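Local coordinates for protein CDP-6-deoxy-L-threo-D-glycero-4-hexulose-3-dehydrase (Yersinia pseudotuberculosis, PDB 3BCX) that probably catalyses the dehydration at C3 of CDP-6-deoxy-L-threo-D-glycero-4-hexulose, using a vitamin B6 cofactor on an aspartate aminotransferase fold, at residues R105-G110 and N185-E190; G110-T115 and I133-D138; D194-T199 and H220-G225; E311-N316 and I411-G416. One frame throughout, in Å; residues are numbered along the deposited sequence.

Interaction 1 (R105-G110 and N185-E190)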
loop_
_atom_site.group_PDB
_atom_site.type_symbol
_atom_site.label_atom_id
_atom_site.label_comp_id
_atom_site.label_asym_id
_atom_site.label_seq_id
_atom_site.Cartn_x
_atom_site.Cartn_y
_atom_site.Cartn_z
ATOM N N ARG A 105 -0.835 13.475 24.235
ATOM C CA ARG A 105 -1.385 12.134 24.102
ATOM C C ARG A 105 -1.013 11.437 22.798
ATOM O O ARG A 105 -1.696 10.518 22.346
ATOM C CB ARG A 105 -2.898 12.123 24.305
ATOM C CG ARG A 105 -3.710 12.000 23.066
ATOM C CD ARG A 105 -5.164 12.286 23.370
ATOM N NE ARG A 105 -5.912 11.183 23.931
ATOM C CZ ARG A 105 -7.214 11.042 23.742
ATOM N NH1 ARG A 105 -7.873 11.945 23.027
ATOM N NH2 ARG A 105 -7.839 9.971 24.207
ATOM N N ALA A 106 0.083 11.874 22.194
ATOM C CA ALA A 106 0.562 11.234 20.983
ATOM C C ALA A 106 1.227 9.940 21.449
ATOM O O ALA A 106 1.893 9.921 22.483
ATOM C CB ALA A 106 1.581 12.119 20.288
ATOM N N LEU A 107 1.036 8.855 20.709
ATOM C CA LEU A 107 1.659 7.593 21.077
ATOM C C LEU A 107 3.170 7.697 20.894
ATOM O O LEU A 107 3.648 8.175 19.864
ATOM C CB LEU A 107 1.098 6.459 20.218
ATOM C CG LEU A 107 -0.079 5.682 20.818
ATOM C CD1 LEU A 107 -1.083 6.637 21.423
ATOM C CD2 LEU A 107 -0.721 4.825 19.739
ATOM N N LYS A 108 3.919 7.257 21.900
ATOM C CA LYS A 108 5.380 7.300 21.853
ATOM C C LYS A 108 5.976 5.917 22.064
ATOM O O LYS A 108 5.355 5.059 22.691
ATOM C CB LYS A 108 5.924 8.255 22.925
ATOM C CG LYS A 108 5.827 9.727 22.554
ATOM C CD LYS A 108 5.067 10.520 23.600
ATOM C CE LYS A 108 5.745 10.456 24.970
ATOM N NZ LYS A 108 5.022 11.288 25.983
ATOM N N PRO A 109 7.193 5.682 21.545
ATOM C CA PRO A 109 7.844 4.380 21.706
ATOM C C PRO A 109 7.870 4.030 23.186
ATOM O O PRO A 109 8.197 4.879 24.014
ATOM C CB PRO A 109 9.247 4.622 21.155
ATOM C CG PRO A 109 9.026 5.671 20.116
ATOM C CD PRO A 109 8.060 6.615 20.800
ATOM N N GLY A 110 7.527 2.789 23.519
ATOM C CA GLY A 110 7.521 2.383 24.913
ATOM C C GLY A 110 6.137 2.434 25.538
ATOM O O GLY A 110 5.907 1.825 26.582
ATOM N N ASN A 185 -8.795 7.868 29.656
ATOM C CA ASN A 185 -8.511 8.753 28.524
ATOM C C ASN A 185 -7.653 8.073 27.453
ATOM O O ASN A 185 -6.706 8.651 26.915
ATOM C CB ASN A 185 -7.824 10.030 29.015
ATOM C CG ASN A 185 -8.729 10.878 29.892
ATOM O OD1 ASN A 185 -9.790 11.333 29.454
ATOM N ND2 ASN A 185 -8.314 11.092 31.137
ATOM N N LEU A 186 -8.016 6.836 27.142
ATOM C CA LEU A 186 -7.300 6.052 26.156
ATOM C C LEU A 186 -7.910 6.216 24.776
ATOM O O LEU A 186 -9.114 6.452 24.640
ATOM C CB LEU A 186 -7.338 4.575 26.547
ATOM C CG LEU A 186 -6.849 4.229 27.954
ATOM C CD1 LEU A 186 -7.044 2.732 28.214
ATOM C CD2 LEU A 186 -5.385 4.625 28.092
ATOM N N TRP A 187 -7.066 6.111 23.755
ATOM C CA TRP A 187 -7.537 6.187 22.379
ATOM C C TRP A 187 -8.158 4.824 22.096
ATOM O O TRP A 187 -7.722 3.817 22.651
ATOM C CB TRP A 187 -6.375 6.367 21.400
ATOM C CG TRP A 187 -5.687 7.691 21.418
ATOM C CD1 TRP A 187 -4.456 7.971 21.951
ATOM C CD2 TRP A 187 -6.133 8.893 20.774
ATOM N NE1 TRP A 187 -4.106 9.271 21.666
ATOM C CE2 TRP A 187 -5.114 9.861 20.945
ATOM C CE3 TRP A 187 -7.291 9.244 20.062
ATOM C CZ2 TRP A 187 -5.217 11.162 20.424
ATOM C CZ3 TRP A 187 -7.394 10.536 19.546
ATOM C CH2 TRP A 187 -6.359 11.480 19.730
ATOM N N LEU A 188 -9.166 4.787 21.233
ATOM C CA LEU A 188 -9.781 3.519 20.870
ATOM C C LEU A 188 -9.818 3.354 19.350
ATOM O O LEU A 188 -10.428 4.158 18.639
ATOM C CB LEU A 188 -11.211 3.412 21.426
ATOM C CG LEU A 188 -11.984 2.201 20.868
ATOM C CD1 LEU A 188 -11.299 0.919 21.314
ATOM C CD2 LEU A 188 -13.438 2.220 21.330
ATOM N N ILE A 189 -9.158 2.320 18.849
ATOM C CA ILE A 189 -9.174 2.063 17.413
ATOM C C ILE A 189 -9.965 0.784 17.152
ATOM O O ILE A 189 -9.600 -0.293 17.635
ATOM C CB ILE A 189 -7.747 1.911 16.834
ATOM C CG1 ILE A 189 -7.049 3.274 16.825
ATOM C CG2 ILE A 189 -7.811 1.358 15.415
ATOM C CD1 ILE A 189 -5.597 3.212 16.466
ATOM N N GLU A 190 -11.059 0.924 16.405
ATOM C CA GLU A 190 -11.918 -0.201 16.053
ATOM C C GLU A 190 -11.534 -0.835 14.726
ATOM O O GLU A 190 -11.724 -0.240 13.660
ATOM C CB GLU A 190 -13.375 0.245 15.951
ATOM C CG GLU A 190 -14.141 0.256 17.251
ATOM C CD GLU A 190 -15.596 0.614 17.033
ATOM O OE1 GLU A 190 -15.888 1.799 16.757
ATOM O OE2 GLU A 190 -16.448 -0.293 17.122
#
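R105 meets W187 twice, once through its backbone and once through its side chain. The indole NE1 of W187 donates to the carbonyl O of R105 at 2.8 Å, and the N-H points almost straight at the oxygen (177°). Because that oxygen lies only 2° out of the ring plane, the bond leaves the indole edge-on and leaves its faces for packing. Over one of them lies the guanidinium of R105, with planes 18° apart and CZ 3.7 Å from the centroid of the six-membered ring, which satisfies the geometry of a cation-pi stack. The aliphatic part follows the ring: R105 CG is 3.1 Å from W187 NE1. A bend at chi3 turns the chain so that the flat group lies along the indole. At its far end R105 NH2 reaches N185 O at 3.2 Å, but this bond is bent and the donor stands above the carbonyl plane, away from its lone pairs. L107 CD1 comes to 3.7 Å from W187 CD1.

Further out, N185 closes helix 174-184 in a Schellman motif, so the carbonyl that meets the arginine belongs to the helix-ending residue. W187 begins strand 187-191, whose backbone is bonded to I162 of the intervening strand 159-165; L107 rests on L94 and L132. The loop before strand 112-116 is fastened to the start of strand 187-191, two places away in the sheet. The buried indole N-H is satisfied by a main-chain oxygen, and the arginine's charge probably gains from the aromatic face and, through a bent bond, the N185 carbonyl.

Interaction 2 (G110-T115 and I133-D138); sequences GDEVIT and IPVFVD
Strands 112-116 and 133-137 are adjacent parallel strands of the large mixed sheet, paired in register as E112 with I133, V113 with P134, I114 with V135 and T115 with F136. Their segment axes approach to 4.6 Å at an angle of 31°. Hydrogen bonds alternate in the parallel pattern: I133 N to D111 O at 2.8 Å, V113 N to I133 O, V135 N to V113 O and T115 N to V135 O. A fifth, V137 N to T115 O, is longer at 3.3 Å and more bent (145°). V113 uses both N and O toward this partner strand. P134 falls between the bonded residues I133 and V135, so its lack of an N-H breaks no bond to strand 112-116; its CA instead approaches V113 O at 3.4 Å.

The two strands and helix 121-129 form a beta-alpha-beta crossover. V113, T115 and P134 lie on the face that the helix packs against, through T127, V124 and I128. F136 shares that face: T115 CG2 lies 3.8 Å from F136 CE2, the two side chains running alongside one another in the same direction. The T115 hydroxyl, placed trans to N (chi1 -177°), bonds M163 O on strand 159-165, while CG2 is left to meet the phenyl ring.

On the other face are E112, I114, I133 and V135. V135 CG2 lies 3.7 Å from E112 CB and equally near CD, lying against the length of the glutamate chain, which runs extended from CG to a salt bridge with R393 and a hydrogen bond with S156.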
loop_
_atom_site.group_PDB
_atom_site.type_symbol
_atom_site.label_atom_id
_atom_site.label_comp_id
_atom_site.label_asym_id
_atom_site.label_seq_id
_atom_site.Cartn_x
_atom_site.Cartn_y
_atom_site.Cartn_z
ATOM N N GLY A 110 7.527 2.789 23.519
ATOM C CA GLY A 110 7.521 2.383 24.913
ATOM C C GLY A 110 6.137 2.434 25.538
ATOM O O GLY A 110 5.907 1.825 26.582
ATOM N N ASP A 111 5.217 3.177 24.924
ATOM C CA ASP A 111 3.856 3.246 25.450
ATOM C C ASP A 111 3.182 1.917 25.143
ATOM O O ASP A 111 3.672 1.141 24.320
ATOM C CB ASP A 111 3.064 4.387 24.815
ATOM C CG ASP A 111 3.520 5.752 25.297
ATOM O OD1 ASP A 111 4.101 5.841 26.401
ATOM O OD2 ASP A 111 3.282 6.745 24.577
ATOM N N GLU A 112 2.060 1.650 25.797
ATOM C CA GLU A 112 1.385 0.381 25.589
ATOM C C GLU A 112 0.024 0.487 24.926
ATOM O O GLU A 112 -0.665 1.500 25.040
ATOM C CB GLU A 112 1.254 -0.355 26.923
ATOM C CG GLU A 112 2.579 -0.535 27.658
ATOM C CD GLU A 112 2.424 -1.245 28.997
ATOM O OE1 GLU A 112 1.364 -1.081 29.638
ATOM O OE2 GLU A 112 3.370 -1.951 29.417
ATOM N N VAL A 113 -0.339 -0.577 24.217
ATOM C CA VAL A 113 -1.623 -0.670 23.533
ATOM C C VAL A 113 -2.248 -2.011 23.910
ATOM O O VAL A 113 -1.654 -3.069 23.685
ATOM C CB VAL A 113 -1.450 -0.623 21.999
ATOM C CG1 VAL A 113 -2.807 -0.763 21.317
ATOM C CG2 VAL A 113 -0.774 0.676 21.594
ATOM N N ILE A 114 -3.439 -1.967 24.497
ATOM C CA ILE A 114 -4.133 -3.186 24.895
ATOM C C ILE A 114 -4.842 -3.830 23.705
ATOM O O ILE A 114 -5.506 -3.154 22.918
ATOM C CB ILE A 114 -5.175 -2.898 25.999
ATOM C CG1 ILE A 114 -4.463 -2.433 27.268
ATOM C CG2 ILE A 114 -6.009 -4.151 26.279
ATOM C CD1 ILE A 114 -5.408 -1.909 28.331
ATOM N N THR A 115 -4.697 -5.145 23.587
ATOM C CA THR A 115 -5.320 -5.887 22.499
ATOM C C THR A 115 -5.428 -7.356 22.906
ATOM O O THR A 115 -5.255 -7.684 24.086
ATOM C CB THR A 115 -4.491 -5.735 21.200
ATOM O OG1 THR A 115 -5.145 -6.415 20.122
ATOM C CG2 THR A 115 -3.097 -6.288 21.390
ATOM N N ILE A 133 4.275 -1.071 22.750
ATOM C CA ILE A 133 4.225 -2.401 23.352
ATOM C C ILE A 133 2.814 -2.973 23.480
ATOM O O ILE A 133 1.951 -2.397 24.151
ATOM C CB ILE A 133 4.854 -2.380 24.770
ATOM C CG1 ILE A 133 6.240 -1.731 24.719
ATOM C CG2 ILE A 133 4.942 -3.802 25.323
ATOM C CD1 ILE A 133 7.248 -2.504 23.895
ATOM N N PRO A 134 2.562 -4.117 22.830
ATOM C CA PRO A 134 1.243 -4.751 22.896
ATOM C C PRO A 134 1.031 -5.430 24.256
ATOM O O PRO A 134 1.933 -6.087 24.772
ATOM C CB PRO A 134 1.289 -5.783 21.761
ATOM C CG PRO A 134 2.364 -5.274 20.847
ATOM C CD PRO A 134 3.399 -4.761 21.802
ATOM N N VAL A 135 -0.156 -5.260 24.829
ATOM C CA VAL A 135 -0.498 -5.893 26.099
ATOM C C VAL A 135 -1.745 -6.744 25.849
ATOM O O VAL A 135 -2.818 -6.214 25.537
ATOM C CB VAL A 135 -0.782 -4.850 27.200
ATOM C CG1 VAL A 135 -1.089 -5.551 28.508
ATOM C CG2 VAL A 135 0.431 -3.952 27.379
ATOM N N PHE A 136 -1.596 -8.059 25.983
ATOM C CA PHE A 136 -2.689 -8.992 25.722
ATOM C C PHE A 136 -3.520 -9.489 26.912
ATOM O O PHE A 136 -3.002 -9.726 28.005
ATOM C CB PHE A 136 -2.161 -10.246 25.010
ATOM C CG PHE A 136 -1.344 -9.972 23.783
ATOM C CD1 PHE A 136 0.045 -10.013 23.839
ATOM C CD2 PHE A 136 -1.960 -9.727 22.557
ATOM C CE1 PHE A 136 0.814 -9.817 22.694
ATOM C CE2 PHE A 136 -1.201 -9.528 21.403
ATOM C CZ PHE A 136 0.191 -9.576 21.473
ATOM N N VAL A 137 -4.816 -9.661 26.670
ATOM C CA VAL A 137 -5.727 -10.216 27.659
ATOM C C VAL A 137 -6.500 -11.304 26.906
ATOM O O VAL A 137 -6.592 -11.265 25.678
ATOM C CB VAL A 137 -6.686 -9.161 28.250
ATOM C CG1 VAL A 137 -5.893 -8.145 29.070
ATOM C CG2 VAL A 137 -7.483 -8.482 27.152
ATOM N N ASP A 138 -7.035 -12.275 27.638
ATOM C CA ASP A 138 -7.753 -13.397 27.038
ATOM C C ASP A 138 -9.080 -13.039 26.383
ATOM O O ASP A 138 -9.652 -11.979 26.647
ATOM C CB ASP A 138 -7.976 -14.486 28.093
ATOM C CG ASP A 138 -8.101 -15.874 27.486
ATOM O OD1 ASP A 138 -7.647 -16.066 26.334
ATOM O OD2 ASP A 138 -8.633 -16.778 28.168
#

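Interaction 3 (D194-T199 and H220-G225)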
loop_
_atom_site.group_PDB
_atom_site.type_symbol
_atom_site.label_atom_id
_atom_site.label_comp_id
_atom_site.label_asym_id
_atom_site.label_seq_id
_atom_site.Cartn_x
_atom_site.Cartn_y
_atom_site.Cartn_z
ATOM N N ASP A 194 -13.421 -7.041 9.370
ATOM C CA ASP A 194 -14.314 -8.169 9.117
ATOM C C ASP A 194 -15.722 -7.921 9.654
ATOM O O ASP A 194 -16.532 -8.849 9.744
ATOM C CB ASP A 194 -13.782 -9.441 9.782
ATOM C CG ASP A 194 -12.373 -9.798 9.341
ATOM O OD1 ASP A 194 -11.993 -9.458 8.199
ATOM O OD2 ASP A 194 -11.652 -10.437 10.136
ATOM N N ALA A 195 -16.026 -6.678 10.003
ATOM C CA ALA A 195 -17.328 -6.392 10.578
ATOM C C ALA A 195 -18.120 -5.255 9.935
ATOM O O ALA A 195 -18.886 -4.576 10.619
ATOM C CB ALA A 195 -17.157 -6.126 12.075
ATOM N N LEU A 196 -17.953 -5.047 8.633
ATOM C CA LEU A 196 -18.679 -3.982 7.956
ATOM C C LEU A 196 -20.176 -4.276 7.989
ATOM O O LEU A 196 -20.633 -5.253 7.397
ATOM C CB LEU A 196 -18.218 -3.842 6.503
ATOM C CG LEU A 196 -19.003 -2.796 5.705
ATOM C CD1 LEU A 196 -18.815 -1.435 6.367
ATOM C CD2 LEU A 196 -18.551 -2.776 4.244
ATOM N N GLY A 197 -20.931 -3.432 8.689
ATOM C CA GLY A 197 -22.367 -3.622 8.777
ATOM C C GLY A 197 -22.817 -4.065 10.153
ATOM O O GLY A 197 -24.004 -3.991 10.479
ATOM N N SER A 198 -21.871 -4.539 10.959
ATOM C CA SER A 198 -22.184 -4.985 12.306
ATOM C C SER A 198 -22.642 -3.786 13.123
ATOM O O SER A 198 -22.248 -2.656 12.839
ATOM C CB SER A 198 -20.951 -5.615 12.965
ATOM O OG SER A 198 -20.578 -6.822 12.318
ATOM N N THR A 199 -23.482 -4.029 14.126
ATOM C CA THR A 199 -23.967 -2.958 14.984
ATOM C C THR A 199 -23.956 -3.420 16.429
ATOM O O THR A 199 -24.030 -4.611 16.719
ATOM C CB THR A 199 -25.416 -2.517 14.625
ATOM O OG1 THR A 199 -26.330 -3.584 14.909
ATOM C CG2 THR A 199 -25.518 -2.147 13.154
ATOM N N HIS A 220 -13.943 -10.378 1.950
ATOM C CA HIS A 220 -14.654 -9.557 2.922
ATOM C C HIS A 220 -16.023 -9.139 2.394
ATOM O O HIS A 220 -16.386 -9.457 1.262
ATOM C CB HIS A 220 -13.830 -8.319 3.284
ATOM C CG HIS A 220 -12.587 -8.627 4.058
ATOM N ND1 HIS A 220 -11.541 -9.352 3.528
ATOM C CD2 HIS A 220 -12.221 -8.308 5.323
ATOM C CE1 HIS A 220 -10.584 -9.466 4.433
ATOM N NE2 HIS A 220 -10.973 -8.842 5.531
ATOM N N HIS A 221 -16.778 -8.425 3.223
ATOM C CA HIS A 221 -18.132 -8.011 2.863
ATOM C C HIS A 221 -18.211 -7.402 1.460
ATOM O O HIS A 221 -19.133 -7.711 0.704
ATOM C CB HIS A 221 -18.654 -7.062 3.935
ATOM C CG HIS A 221 -18.773 -7.701 5.283
ATOM N ND1 HIS A 221 -19.969 -8.172 5.782
ATOM C CD2 HIS A 221 -17.834 -8.002 6.210
ATOM C CE1 HIS A 221 -19.760 -8.737 6.958
ATOM N NE2 HIS A 221 -18.472 -8.648 7.240
ATOM N N ILE A 222 -17.258 -6.537 1.117
ATOM C CA ILE A 222 -17.195 -5.975 -0.234
ATOM C C ILE A 222 -15.725 -5.961 -0.654
ATOM O O ILE A 222 -14.833 -5.947 0.194
ATOM C CB ILE A 222 -17.783 -4.530 -0.353
ATOM C CG1 ILE A 222 -17.037 -3.563 0.565
ATOM C CG2 ILE A 222 -19.278 -4.550 -0.078
ATOM C CD1 ILE A 222 -17.456 -2.121 0.376
ATOM N N THR A 223 -15.471 -5.959 -1.955
ATOM C CA THR A 223 -14.102 -5.989 -2.437
ATOM C C THR A 223 -13.757 -4.980 -3.531
ATOM O O THR A 223 -14.629 -4.446 -4.210
ATOM C CB THR A 223 -13.766 -7.392 -2.975
ATOM O OG1 THR A 223 -12.367 -7.477 -3.291
ATOM C CG2 THR A 223 -14.585 -7.677 -4.233
ATOM N N MET A 224 -12.456 -4.744 -3.673
ATOM C CA MET A 224 -11.874 -3.860 -4.679
ATOM C C MET A 224 -10.688 -4.655 -5.210
ATOM O O MET A 224 -9.881 -4.132 -5.980
ATOM C CB MET A 224 -11.296 -2.580 -4.064
ATOM C CG MET A 224 -12.260 -1.561 -3.511
ATOM S SD MET A 224 -11.253 -0.158 -2.975
ATOM C CE MET A 224 -12.463 0.924 -2.204
ATOM N N GLY A 225 -10.584 -5.913 -4.776
ATOM C CA GLY A 225 -9.463 -6.761 -5.158
ATOM C C GLY A 225 -8.473 -6.610 -4.015
ATOM O O GLY A 225 -8.192 -7.548 -3.259
#
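H221 NE2 donates to the backbone O of D194 at 3.2 Å, the one hydrogen bond between the two segments. The oxygen sits at the imidazole edge, 12° out of the ring plane, so the ring's own N-H direction is well used. On the acceptor side the fit is poorer, because the donor stands above the carbonyl plane instead of on a lone pair. The same ring receives L196 O over one face, 3.4 Å above its plane; that oxygen takes a weak hydrogen bond from S343 OG. L196 CB lies 4.1 Å from H221 CG, and at the end of the leucine CD2 is 4.1 Å from I222 CG1. Chi1 of 176° in L196, with CG opposite the backbone N, carries the branch toward I222, where V214 and I306 also pack.

Beside this, D194 OD1 is 2.9 Å from H220 NE2, with carboxylate and imidazole planes 42° apart; F345 meets the H220 ring edge-to-face. A type II turn from A195 to S198, closed by S198 N to A195 O, fixes the path of the first loop. Both loops follow strands of the mixed sheet, 187-191 and 211-215, at the C-terminal ends where aminotransferase-fold enzymes hold their cofactor. H220 probably occupies the position where related enzymes carry the Schiff-base lysine, as known for E1 dehydrases. Chemically, one N-H to D194 O carries the polar link, while L196 O only packs over the ring face.

Interaction 4 (E311-N316 and I411-G416)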
loop_
_atom_site.group_PDB
_atom_site.type_symbol
_atom_site.label_atom_id
_atom_site.label_comp_id
_atom_site.label_asym_id
_atom_site.label_seq_id
_atom_site.Cartn_x
_atom_site.Cartn_y
_atom_site.Cartn_z
ATOM N N GLU A 311 -27.678 -8.719 5.139
ATOM C CA GLU A 311 -28.926 -9.412 5.409
ATOM C C GLU A 311 -28.768 -10.921 5.157
ATOM O O GLU A 311 -29.184 -11.741 5.971
ATOM C CB GLU A 311 -30.005 -8.800 4.511
ATOM C CG GLU A 311 -31.385 -9.399 4.592
ATOM C CD GLU A 311 -32.379 -8.636 3.716
ATOM O OE1 GLU A 311 -32.047 -8.353 2.538
ATOM O OE2 GLU A 311 -33.491 -8.321 4.202
ATOM N N LYS A 312 -28.149 -11.277 4.034
ATOM C CA LYS A 312 -27.929 -12.677 3.678
ATOM C C LYS A 312 -26.973 -13.392 4.640
ATOM O O LYS A 312 -27.194 -14.554 4.996
ATOM C CB LYS A 312 -27.397 -12.779 2.243
ATOM C CG LYS A 312 -28.381 -12.250 1.205
ATOM C CD LYS A 312 -27.788 -12.146 -0.196
ATOM C CE LYS A 312 -27.556 -13.502 -0.832
ATOM N NZ LYS A 312 -27.021 -13.345 -2.225
ATOM N N ARG A 313 -25.911 -12.709 5.055
ATOM C CA ARG A 313 -24.960 -13.307 5.981
ATOM C C ARG A 313 -25.672 -13.641 7.286
ATOM O O ARG A 313 -25.450 -14.703 7.864
ATOM C CB ARG A 313 -23.787 -12.352 6.236
ATOM C CG ARG A 313 -22.827 -12.254 5.062
ATOM C CD ARG A 313 -21.908 -11.053 5.180
ATOM N NE ARG A 313 -20.869 -11.057 4.152
ATOM C CZ ARG A 313 -19.784 -11.832 4.181
ATOM N NH1 ARG A 313 -19.587 -12.673 5.192
ATOM N NH2 ARG A 313 -18.897 -11.766 3.196
ATOM N N LYS A 314 -26.537 -12.743 7.741
ATOM C CA LYS A 314 -27.279 -12.972 8.977
ATOM C C LYS A 314 -28.265 -14.132 8.805
ATOM O O LYS A 314 -28.548 -14.868 9.756
ATOM C CB LYS A 314 -28.047 -11.715 9.386
ATOM C CG LYS A 314 -27.180 -10.527 9.756
ATOM C CD LYS A 314 -28.058 -9.323 10.040
ATOM C CE LYS A 314 -27.253 -8.063 10.267
ATOM N NZ LYS A 314 -28.144 -6.880 10.414
ATOM N N ALA A 315 -28.781 -14.285 7.587
ATOM C CA ALA A 315 -29.731 -15.347 7.278
ATOM C C ALA A 315 -29.019 -16.700 7.255
ATOM O O ALA A 315 -29.431 -17.636 7.942
ATOM C CB ALA A 315 -30.406 -15.073 5.928
ATOM N N ASN A 316 -27.954 -16.795 6.461
ATOM C CA ASN A 316 -27.169 -18.020 6.373
ATOM C C ASN A 316 -26.678 -18.445 7.757
ATOM O O ASN A 316 -26.717 -19.623 8.101
ATOM C CB ASN A 316 -25.969 -17.822 5.452
ATOM C CG ASN A 316 -26.352 -17.812 3.987
ATOM O OD1 ASN A 316 -25.496 -17.662 3.114
ATOM N ND2 ASN A 316 -27.643 -17.974 3.708
ATOM N N ILE A 411 -16.259 -21.714 9.069
ATOM C CA ILE A 411 -16.700 -22.080 7.735
ATOM C C ILE A 411 -17.542 -20.946 7.137
ATOM O O ILE A 411 -17.888 -19.988 7.831
ATOM C CB ILE A 411 -17.502 -23.399 7.777
ATOM C CG1 ILE A 411 -18.675 -23.270 8.749
ATOM C CG2 ILE A 411 -16.598 -24.529 8.228
ATOM C CD1 ILE A 411 -19.462 -24.547 8.932
ATOM N N GLY A 412 -17.875 -21.064 5.857
ATOM C CA GLY A 412 -18.622 -20.013 5.187
ATOM C C GLY A 412 -20.114 -19.834 5.409
ATOM O O GLY A 412 -20.852 -20.783 5.658
ATOM N N ILE A 413 -20.542 -18.580 5.308
ATOM C CA ILE A 413 -21.944 -18.181 5.430
ATOM C C ILE A 413 -22.125 -16.909 4.610
ATOM O O ILE A 413 -23.102 -16.184 4.776
ATOM C CB ILE A 413 -22.364 -17.898 6.899
ATOM C CG1 ILE A 413 -21.264 -17.124 7.632
ATOM C CG2 ILE A 413 -22.716 -19.202 7.596
ATOM C CD1 ILE A 413 -21.119 -15.670 7.195
ATOM N N TYR A 414 -21.171 -16.655 3.719
ATOM C CA TYR A 414 -21.192 -15.463 2.880
ATOM C C TYR A 414 -22.258 -15.530 1.772
ATOM O O TYR A 414 -22.661 -16.613 1.347
ATOM C CB TYR A 414 -19.789 -15.217 2.297
ATOM C CG TYR A 414 -19.383 -16.136 1.166
ATOM C CD1 TYR A 414 -19.421 -15.694 -0.153
ATOM C CD2 TYR A 414 -18.950 -17.436 1.413
ATOM C CE1 TYR A 414 -19.040 -16.517 -1.200
ATOM C CE2 TYR A 414 -18.564 -18.273 0.368
ATOM C CZ TYR A 414 -18.614 -17.801 -0.935
ATOM O OH TYR A 414 -18.234 -18.602 -1.984
ATOM N N PRO A 415 -22.712 -14.361 1.285
ATOM C CA PRO A 415 -23.735 -14.210 0.239
ATOM C C PRO A 415 -23.704 -15.202 -0.925
ATOM O O PRO A 415 -24.736 -15.460 -1.544
ATOM C CB PRO A 415 -23.534 -12.770 -0.227
ATOM C CG PRO A 415 -23.097 -12.082 1.028
ATOM C CD PRO A 415 -22.076 -13.058 1.566
ATOM N N GLY A 416 -22.532 -15.756 -1.222
ATOM C CA GLY A 416 -22.421 -16.702 -2.321
ATOM C C GLY A 416 -22.920 -18.100 -1.996
ATOM O O GLY A 416 -22.961 -18.967 -2.863
#
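The guanidinium of R313 lies flat beneath P415 and Y414, which meet it on one and the same face. P415 CD stands 3.3 Å above its plane, offset toward the rim, and comes within 3.5 Å of R313 NE; Y414 CB is 3.7 Å from R313 NH2. The aromatic ring of Y414 is not stacked on this group, since the two planes are 42° apart. From another direction I413 CD1 approaches R313 NH1 obliquely at 3.9 Å, the two side chains crossing at about a right angle. An arginine chain extended from CG to NE is what carries the guanidinium from the helix out past the proline ring, and its NH1 there bonds to the backbone oxygens of W344 and F345.

R313 belongs to the long helix 293-323; in aspartate aminotransferase-fold enzymes such a helix commonly leads from the large domain to the small one. The opposing loop links strand 408-411 of the three-stranded antiparallel sheet to helix 419-432.

K312, next to R313, meets P415, and N316, one turn on, meets I413. K312 bends at chi3 (71°), which swings NZ back to donate to P415 O at 3.2 Å; its second partner, E308, forms a long and weak ion pair. N316 packs through its CB, 3.4 Å from I413 O and 3.9 Å from I413 CB, while L417 of the same loop and L422 of helix 419-432 also touch it.

In the fold
From the N terminus, the chain enters interaction 1 at the loop 105-110 and passes directly into interaction 2, which shares G110. Interaction 2 closes first, after one helix, and lies wholly within the larger loop that interaction 1 closes at 185-190; both reach the large mixed sheet, their centres 11 Å apart. Interaction 3 follows in series, joining two loops about 7 Å from the chain's centre. Interaction 4 then closes the long excursion from helix 293-323 to the loop before helix 419-432. It lies on the opposite side of the chain's centre from interactions 1 and 2, yet touches interaction 3, where R313 packs on H221.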